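PDB 3N0X: possible substrate binding protein of ABC transporter system from Rhodopseudomonas palustris, which probably binds branched-chain amino acids or related small molecules outside the inner membrane and delivers them to an ABC transporter for uptake. Local coordinates for residues I144-Q149 / A173-V178; Y151-D156 / W206-G211; K202-V207 / E230-G235. All coordinates share one frame; numbering follows the deposited sequence.

Contact 1. Residues I144-Q149 / A173-V178; sequences IATLAQ and ATEEYV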
# COMPACT_ATOMS: atom_id res chain seq x y z
N ILE A 144 -12.07 19.37 -8.72
CA ILE A 144 -11.67 18.05 -9.14
C ILE A 144 -12.83 17.34 -9.84
O ILE A 144 -13.99 17.49 -9.46
CB ILE A 144 -11.18 17.23 -7.93
CG1 ILE A 144 -9.88 17.86 -7.44
CG2 ILE A 144 -10.95 15.75 -8.30
CD1 ILE A 144 -9.51 17.53 -6.09
N ALA A 145 -12.51 16.60 -10.91
CA ALA A 145 -13.40 15.60 -11.47
C ALA A 145 -12.69 14.27 -11.36
O ALA A 145 -11.46 14.19 -11.61
CB ALA A 145 -13.71 15.87 -12.97
N THR A 146 -13.42 13.21 -11.07
CA THR A 146 -12.79 11.91 -10.93
C THR A 146 -13.16 10.97 -12.09
O THR A 146 -14.24 11.03 -12.64
CB THR A 146 -13.16 11.23 -9.57
OG1 THR A 146 -14.57 11.04 -9.47
CG2 THR A 146 -12.63 12.07 -8.32
N LEU A 147 -12.22 10.08 -12.42
CA LEU A 147 -12.45 9.01 -13.39
C LEU A 147 -12.06 7.72 -12.69
O LEU A 147 -10.96 7.59 -12.14
CB LEU A 147 -11.61 9.19 -14.65
CG LEU A 147 -11.63 8.05 -15.68
CD1 LEU A 147 -13.04 7.85 -16.22
CD2 LEU A 147 -10.61 8.38 -16.82
N ALA A 148 -12.95 6.73 -12.80
CA ALA A 148 -12.75 5.42 -12.19
C ALA A 148 -13.44 4.38 -13.04
O ALA A 148 -14.31 4.71 -13.87
CB ALA A 148 -13.31 5.40 -10.74
N GLN A 149 -13.05 3.13 -12.83
CA GLN A 149 -13.74 1.97 -13.40
C GLN A 149 -15.01 1.66 -12.59
O GLN A 149 -15.06 1.83 -11.36
CB GLN A 149 -12.79 0.77 -13.34
CG GLN A 149 -11.54 0.97 -14.19
CD GLN A 149 -10.38 0.15 -13.74
OE1 GLN A 149 -9.92 0.25 -12.60
NE2 GLN A 149 -9.91 -0.73 -14.63
N ALA A 173 -16.50 18.36 -8.76
CA ALA A 173 -17.48 18.77 -9.77
C ALA A 173 -18.28 17.61 -10.34
O ALA A 173 -19.47 17.74 -10.65
CB ALA A 173 -16.75 19.45 -10.91
N THR A 174 -17.62 16.47 -10.56
CA THR A 174 -18.30 15.32 -11.23
C THR A 174 -17.49 14.07 -11.00
O THR A 174 -16.29 14.15 -10.70
CB THR A 174 -18.50 15.53 -12.75
OG1 THR A 174 -19.46 14.57 -13.21
CG2 THR A 174 -17.19 15.40 -13.56
N GLU A 175 -18.18 12.93 -11.10
CA GLU A 175 -17.60 11.58 -10.99
C GLU A 175 -18.02 10.80 -12.20
O GLU A 175 -19.23 10.74 -12.52
CB GLU A 175 -18.10 10.88 -9.73
CG GLU A 175 -17.86 11.54 -8.41
CD GLU A 175 -18.70 10.92 -7.31
OE1 GLU A 175 -18.74 9.67 -7.14
OE2 GLU A 175 -19.42 11.71 -6.66
N GLU A 176 -17.05 10.27 -12.94
CA GLU A 176 -17.33 9.43 -14.08
C GLU A 176 -16.89 8.00 -13.77
O GLU A 176 -15.74 7.77 -13.32
CB GLU A 176 -16.61 9.94 -15.33
CG GLU A 176 -17.18 11.20 -15.86
CD GLU A 176 -18.45 10.94 -16.69
OE1 GLU A 176 -18.72 9.75 -17.07
OE2 GLU A 176 -19.13 11.92 -17.04
N TYR A 177 -17.77 7.05 -14.08
CA TYR A 177 -17.49 5.61 -13.92
C TYR A 177 -17.71 4.93 -15.25
O TYR A 177 -18.79 5.03 -15.81
CB TYR A 177 -18.39 4.98 -12.85
CG TYR A 177 -18.20 5.59 -11.50
CD1 TYR A 177 -17.13 5.25 -10.70
CD2 TYR A 177 -19.07 6.59 -11.04
CE1 TYR A 177 -16.93 5.84 -9.46
CE2 TYR A 177 -18.86 7.23 -9.81
CZ TYR A 177 -17.79 6.83 -9.03
OH TYR A 177 -17.56 7.45 -7.79
N VAL A 178 -16.68 4.27 -15.76
CA VAL A 178 -16.76 3.65 -17.08
C VAL A 178 -16.47 2.16 -16.95
O VAL A 178 -15.90 1.71 -15.95
CB VAL A 178 -15.77 4.32 -18.07
CG1 VAL A 178 -16.08 5.81 -18.18
CG2 VAL A 178 -14.32 4.08 -17.67
O HOH W 1 -15.29 8.59 -10.67
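A148 sets its methyl against the Y177 ring, CB lying 3.8 Å from CD1 and nearly as close to CE1; the approach is oblique. On that same face of the sheet T146 and E175 run side by side, with T146 OG1 3.5 Å from E175 CG. The hydroxyl sits between its own N and carbonyl carbon (chi1 60°), where it is hydrogen-bonded to a water that donates to E176 O; this water also lies above one face of the Y177 ring, near the rim. In the plane of that ring, Y177 OH donates a hydrogen bond to E175 OE1 (2.6 Å), on its anti lone pair, and K162 takes the other carboxylate oxygen in a salt bridge. The two strands are the parallel pair of a beta-alpha-beta crossover whose helix 152-165 covers this face through V158. Parallel backbone bonds join them, among them E176 N to T146 O at 2.9 Å. On the other face, next to helix 186-196, A145 CB touches T174 CG2 at 3.6 Å, and L147 crosses V178 at about a right angle, CD1 to CG1. E176 turns its carboxylate away to a salt bridge with R191.

Contact 2. Residues Y151-D156 / W206-G211; sequences YAFGRD and WVIWAG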
# COMPACT_ATOMS: atom_id res chain seq x y z
N TYR A 151 -16.67 -0.53 -10.90
CA TYR A 151 -16.61 -1.75 -10.06
C TYR A 151 -16.20 -1.35 -8.67
O TYR A 151 -15.88 -0.18 -8.45
CB TYR A 151 -15.73 -2.86 -10.66
CG TYR A 151 -14.23 -2.73 -10.55
CD1 TYR A 151 -13.58 -1.50 -10.72
CD2 TYR A 151 -13.46 -3.84 -10.27
CE1 TYR A 151 -12.20 -1.41 -10.63
CE2 TYR A 151 -12.11 -3.76 -10.17
CZ TYR A 151 -11.47 -2.56 -10.37
OH TYR A 151 -10.10 -2.50 -10.25
N ALA A 152 -16.28 -2.28 -7.73
CA ALA A 152 -16.15 -1.89 -6.32
C ALA A 152 -14.85 -1.14 -6.01
O ALA A 152 -14.88 -0.14 -5.28
CB ALA A 152 -16.31 -3.10 -5.39
N PHE A 153 -13.72 -1.61 -6.54
CA PHE A 153 -12.44 -0.94 -6.30
C PHE A 153 -12.51 0.54 -6.66
O PHE A 153 -12.08 1.43 -5.88
CB PHE A 153 -11.30 -1.60 -7.07
CG PHE A 153 -9.95 -0.87 -6.93
CD1 PHE A 153 -9.23 -0.99 -5.78
CD2 PHE A 153 -9.45 -0.10 -7.97
CE1 PHE A 153 -8.01 -0.32 -5.61
CE2 PHE A 153 -8.20 0.57 -7.83
CZ PHE A 153 -7.49 0.45 -6.62
N GLY A 154 -13.04 0.81 -7.84
CA GLY A 154 -13.14 2.19 -8.33
C GLY A 154 -14.14 3.00 -7.52
O GLY A 154 -13.87 4.15 -7.11
N ARG A 155 -15.34 2.44 -7.33
CA ARG A 155 -16.37 3.16 -6.59
C ARG A 155 -16.01 3.40 -5.14
O ARG A 155 -16.23 4.49 -4.63
CB ARG A 155 -17.70 2.43 -6.70
CG ARG A 155 -18.18 2.43 -8.12
CD ARG A 155 -19.64 2.35 -8.20
NE ARG A 155 -20.14 2.52 -9.56
CZ ARG A 155 -20.97 3.49 -9.96
NH1 ARG A 155 -21.40 4.45 -9.13
NH2 ARG A 155 -21.39 3.49 -11.21
N ASP A 156 -15.44 2.40 -4.47
CA ASP A 156 -15.10 2.55 -3.08
C ASP A 156 -13.91 3.50 -2.94
O ASP A 156 -13.84 4.27 -1.98
CB ASP A 156 -14.78 1.21 -2.46
CG ASP A 156 -15.99 0.26 -2.41
OD1 ASP A 156 -17.15 0.68 -2.67
OD2 ASP A 156 -15.75 -0.95 -2.16
N TRP A 206 -8.65 13.59 -11.36
CA TRP A 206 -7.97 12.57 -10.56
C TRP A 206 -8.46 11.20 -11.03
O TRP A 206 -9.67 10.95 -11.08
CB TRP A 206 -8.19 12.77 -9.04
CG TRP A 206 -7.42 11.79 -8.25
CD1 TRP A 206 -6.10 11.84 -7.99
CD2 TRP A 206 -7.90 10.60 -7.59
NE1 TRP A 206 -5.70 10.76 -7.23
CE2 TRP A 206 -6.78 9.98 -6.96
CE3 TRP A 206 -9.16 10.00 -7.47
CZ2 TRP A 206 -6.90 8.80 -6.22
CZ3 TRP A 206 -9.26 8.81 -6.72
CH2 TRP A 206 -8.13 8.24 -6.11
N VAL A 207 -7.51 10.34 -11.37
CA VAL A 207 -7.82 9.02 -11.90
C VAL A 207 -7.47 7.94 -10.86
O VAL A 207 -6.40 7.99 -10.19
CB VAL A 207 -7.04 8.78 -13.18
CG1 VAL A 207 -7.38 7.40 -13.80
CG2 VAL A 207 -7.34 9.89 -14.21
N ILE A 208 -8.35 6.96 -10.75
CA ILE A 208 -8.06 5.75 -10.00
C ILE A 208 -8.30 4.62 -11.01
O ILE A 208 -9.36 4.55 -11.64
CB ILE A 208 -8.88 5.58 -8.69
CG1 ILE A 208 -8.58 4.22 -8.05
CG2 ILE A 208 -10.38 5.74 -8.95
CD1 ILE A 208 -9.20 4.01 -6.67
N TRP A 209 -7.32 3.75 -11.16
CA TRP A 209 -7.41 2.72 -12.21
C TRP A 209 -6.55 1.51 -11.80
O TRP A 209 -5.43 1.67 -11.32
CB TRP A 209 -6.92 3.27 -13.55
CG TRP A 209 -7.48 2.58 -14.74
CD1 TRP A 209 -6.94 1.52 -15.42
CD2 TRP A 209 -8.71 2.88 -15.40
NE1 TRP A 209 -7.74 1.17 -16.47
CE2 TRP A 209 -8.84 1.98 -16.49
CE3 TRP A 209 -9.70 3.84 -15.20
CZ2 TRP A 209 -9.94 2.00 -17.33
CZ3 TRP A 209 -10.77 3.88 -16.04
CH2 TRP A 209 -10.90 2.95 -17.10
N ALA A 210 -7.06 0.32 -12.06
CA ALA A 210 -6.30 -0.92 -11.84
C ALA A 210 -6.26 -1.69 -13.15
O ALA A 210 -7.22 -1.75 -13.88
CB ALA A 210 -6.96 -1.77 -10.72
N GLY A 211 -5.10 -2.28 -13.48
CA GLY A 211 -4.98 -3.06 -14.70
C GLY A 211 -4.62 -2.19 -15.89
O GLY A 211 -4.24 -1.03 -15.72
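The F153 ring, at the start of helix 152-165, meets I208 and A210 obliquely, on the chain leaving strand 202-207: its CE2 corner is 3.7 Å from I208 CG1 and 3.9 Å from A210 CB, and CZ approaches I208 CD1. One face of the Y151 ring has the backbone N of F153 above its centre, 4.1 Å from the plane, while its phenol oxygen extends to A210, OH to CB 3.3 Å. The third flat group is the indole of W209, a residue that points away at CB; G211 O lies in the ring plane at the edge, its NE1 bonds to G212 O, and F185 meets it edge-to-face.

Torsions explain how the helix reaches across. With CG opposite its backbone N (chi1 176°), F153 swings its ring out from the first turn onto I208, whose own CG1 and CD1 continue in an extended chain to meet it. Y151, at the N-cap position, has chi1 77°, which folds its ring back over F153 N. The turn itself is closed by R155 N to Y151 O, 2.9 Å. G154 contributes backbone only, its O resting 4.3 Å from I208 CG2. A leucine in place of F153 would probably lose the ring's CE2 and CZ contacts, leaving a gap beside I208 CG1 and CD1 and less cover on A210 CB.

Apart from the Y151 hydroxyl, side-chain carbon meets carbon here; close by, Q149 OE1 accepts a hydrogen bond from A210 N and probably helps hold the loop. The helix N terminus and the loop after a neighbouring strand meet at the C-terminal ends of the strands of a parallel sheet, as in the lobes of type I periplasmic binding proteins, where such strand ends commonly line the ligand cleft.

Contact 3. Residues K202-V207 / E230-G235; sequences KKIIWV and ELSTGG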
# COMPACT_ATOMS: atom_id res chain seq x y z
N LYS A 202 -7.73 26.28 -10.02
CA LYS A 202 -7.05 25.12 -10.55
C LYS A 202 -8.04 23.99 -10.77
O LYS A 202 -8.94 23.80 -9.95
CB LYS A 202 -5.97 24.66 -9.56
CG LYS A 202 -5.11 23.49 -10.03
CD LYS A 202 -3.96 23.10 -9.04
CE LYS A 202 -2.86 24.13 -9.07
NZ LYS A 202 -1.64 23.60 -8.38
N LYS A 203 -7.87 23.27 -11.86
CA LYS A 203 -8.76 22.18 -12.24
C LYS A 203 -7.95 20.92 -12.44
O LYS A 203 -6.93 20.94 -13.13
CB LYS A 203 -9.49 22.54 -13.51
CG LYS A 203 -10.44 23.74 -13.38
CD LYS A 203 -9.89 24.96 -13.99
CE LYS A 203 -9.95 24.91 -15.49
NZ LYS A 203 -9.21 26.06 -16.13
N ILE A 204 -8.40 19.83 -11.83
CA ILE A 204 -7.67 18.56 -11.81
C ILE A 204 -8.62 17.40 -12.09
O ILE A 204 -9.72 17.35 -11.52
CB ILE A 204 -7.01 18.30 -10.45
CG1 ILE A 204 -6.13 19.49 -10.00
CG2 ILE A 204 -6.15 17.00 -10.50
CD1 ILE A 204 -5.55 19.34 -8.56
N ILE A 205 -8.22 16.50 -12.98
CA ILE A 205 -8.89 15.20 -13.17
C ILE A 205 -8.05 14.24 -12.35
O ILE A 205 -6.85 14.05 -12.66
CB ILE A 205 -8.96 14.75 -14.65
CG1 ILE A 205 -9.83 15.73 -15.46
CG2 ILE A 205 -9.45 13.31 -14.73
CD1 ILE A 205 -9.70 15.55 -16.96
N TRP A 206 -8.65 13.59 -11.36
CA TRP A 206 -7.97 12.57 -10.56
C TRP A 206 -8.46 11.20 -11.03
O TRP A 206 -9.67 10.95 -11.08
CB TRP A 206 -8.19 12.77 -9.04
CG TRP A 206 -7.42 11.79 -8.25
CD1 TRP A 206 -6.10 11.84 -7.99
CD2 TRP A 206 -7.90 10.60 -7.59
NE1 TRP A 206 -5.70 10.76 -7.23
CE2 TRP A 206 -6.78 9.98 -6.96
CE3 TRP A 206 -9.16 10.00 -7.47
CZ2 TRP A 206 -6.90 8.80 -6.22
CZ3 TRP A 206 -9.26 8.81 -6.72
CH2 TRP A 206 -8.13 8.24 -6.11
N VAL A 207 -7.51 10.34 -11.37
CA VAL A 207 -7.82 9.02 -11.90
C VAL A 207 -7.47 7.94 -10.86
O VAL A 207 -6.40 7.99 -10.19
CB VAL A 207 -7.04 8.78 -13.18
CG1 VAL A 207 -7.38 7.40 -13.80
CG2 VAL A 207 -7.34 9.89 -14.21
N GLU A 230 -5.20 19.88 -15.21
CA GLU A 230 -4.08 19.02 -14.83
C GLU A 230 -4.60 17.63 -14.60
O GLU A 230 -5.75 17.47 -14.16
CB GLU A 230 -3.51 19.45 -13.46
CG GLU A 230 -2.63 20.65 -13.44
CD GLU A 230 -1.91 20.77 -12.10
OE1 GLU A 230 -1.20 19.80 -11.72
OE2 GLU A 230 -2.09 21.82 -11.43
N LEU A 231 -3.79 16.61 -14.86
CA LEU A 231 -4.13 15.24 -14.51
C LEU A 231 -3.41 14.87 -13.24
O LEU A 231 -2.35 15.41 -12.94
CB LEU A 231 -3.67 14.27 -15.60
CG LEU A 231 -4.22 14.45 -17.02
CD1 LEU A 231 -3.69 13.31 -17.94
CD2 LEU A 231 -5.77 14.56 -17.05
N SER A 232 -4.02 13.98 -12.46
CA SER A 232 -3.47 13.49 -11.21
C SER A 232 -3.83 12.03 -11.03
O SER A 232 -4.90 11.59 -11.43
CB SER A 232 -3.96 14.34 -10.02
OG SER A 232 -3.50 13.91 -8.73
N THR A 233 -2.93 11.27 -10.41
CA THR A 233 -3.24 9.91 -10.02
C THR A 233 -2.27 9.52 -8.89
O THR A 233 -1.27 10.23 -8.60
CB THR A 233 -3.16 8.95 -11.22
OG1 THR A 233 -3.77 7.70 -10.90
CG2 THR A 233 -1.69 8.73 -11.66
N GLY A 234 -2.53 8.38 -8.26
CA GLY A 234 -1.63 7.88 -7.21
C GLY A 234 -0.30 7.38 -7.75
O GLY A 234 -0.12 7.15 -8.96
N GLY A 235 0.62 7.14 -6.83
CA GLY A 235 1.93 6.61 -7.19
C GLY A 235 1.85 5.14 -7.51
O GLY A 235 0.77 4.54 -7.50
O HOH W 2 -0.78 21.01 -9.13
O HOH W 3 -5.03 6.71 -8.04
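I205 and L231 stand side by side and point the same way, I205 CB 4.0 Å from L231 CD2. On the opposite face I204 CG2 presses on S232 CB at 3.5 Å, tighter than usual for two carbons. S232 OG then comes to the edge of the W206 indole, in its plane and 3.4 Å from CD1, while its hydrogen bond is made with E251 O. The indole NE1 is taken by N133. At the start of the two strands K202 and E230 cross at a slant: K202 NZ is 3.6 Å from E230 OE2 in one of E230's two conformers, so the bridge, which a water also spans, is tentative. At the other end T233 OG1, turned opposite its backbone N (chi1 -166°), gives a 2.7 Å hydrogen bond to V207 O from well above the carbonyl plane. A water donates to that same oxygen and accepts from G234 N. Parallel backbone bonds run between, such as S232 N to I205 O at 2.8 Å. Strand 229-233 is the outermost on this side of the four-stranded sheet; L231 and V207 lie under helix 215-221, I205 packs on helix 186-196, and strand 142-149 adjoins 202-207 on its other side.

Overall arrangement
Strand 142-149 opens the series; the chain then runs through helix 152-165 and returns in strand 171-178, where contact 1 closes the loop of one beta-alpha-beta unit. Contact 2 starts inside that loop, at residues 151-156, and ends beyond it at 206-211, so the two cross. Contact 3 opens on strand 202-207, sharing W206 and V207 with contact 2, and closes at 230-235 after helix 215-221, in series with contact 1. Strands 142-149 and 202-207 are neighbours, joined by bonds such as A145 O to W206 N, so contacts 1 and 3 build opposite edges of one parallel sheet, while contact 2 ties the start of helix 152-165 to the chain following strand 202-207.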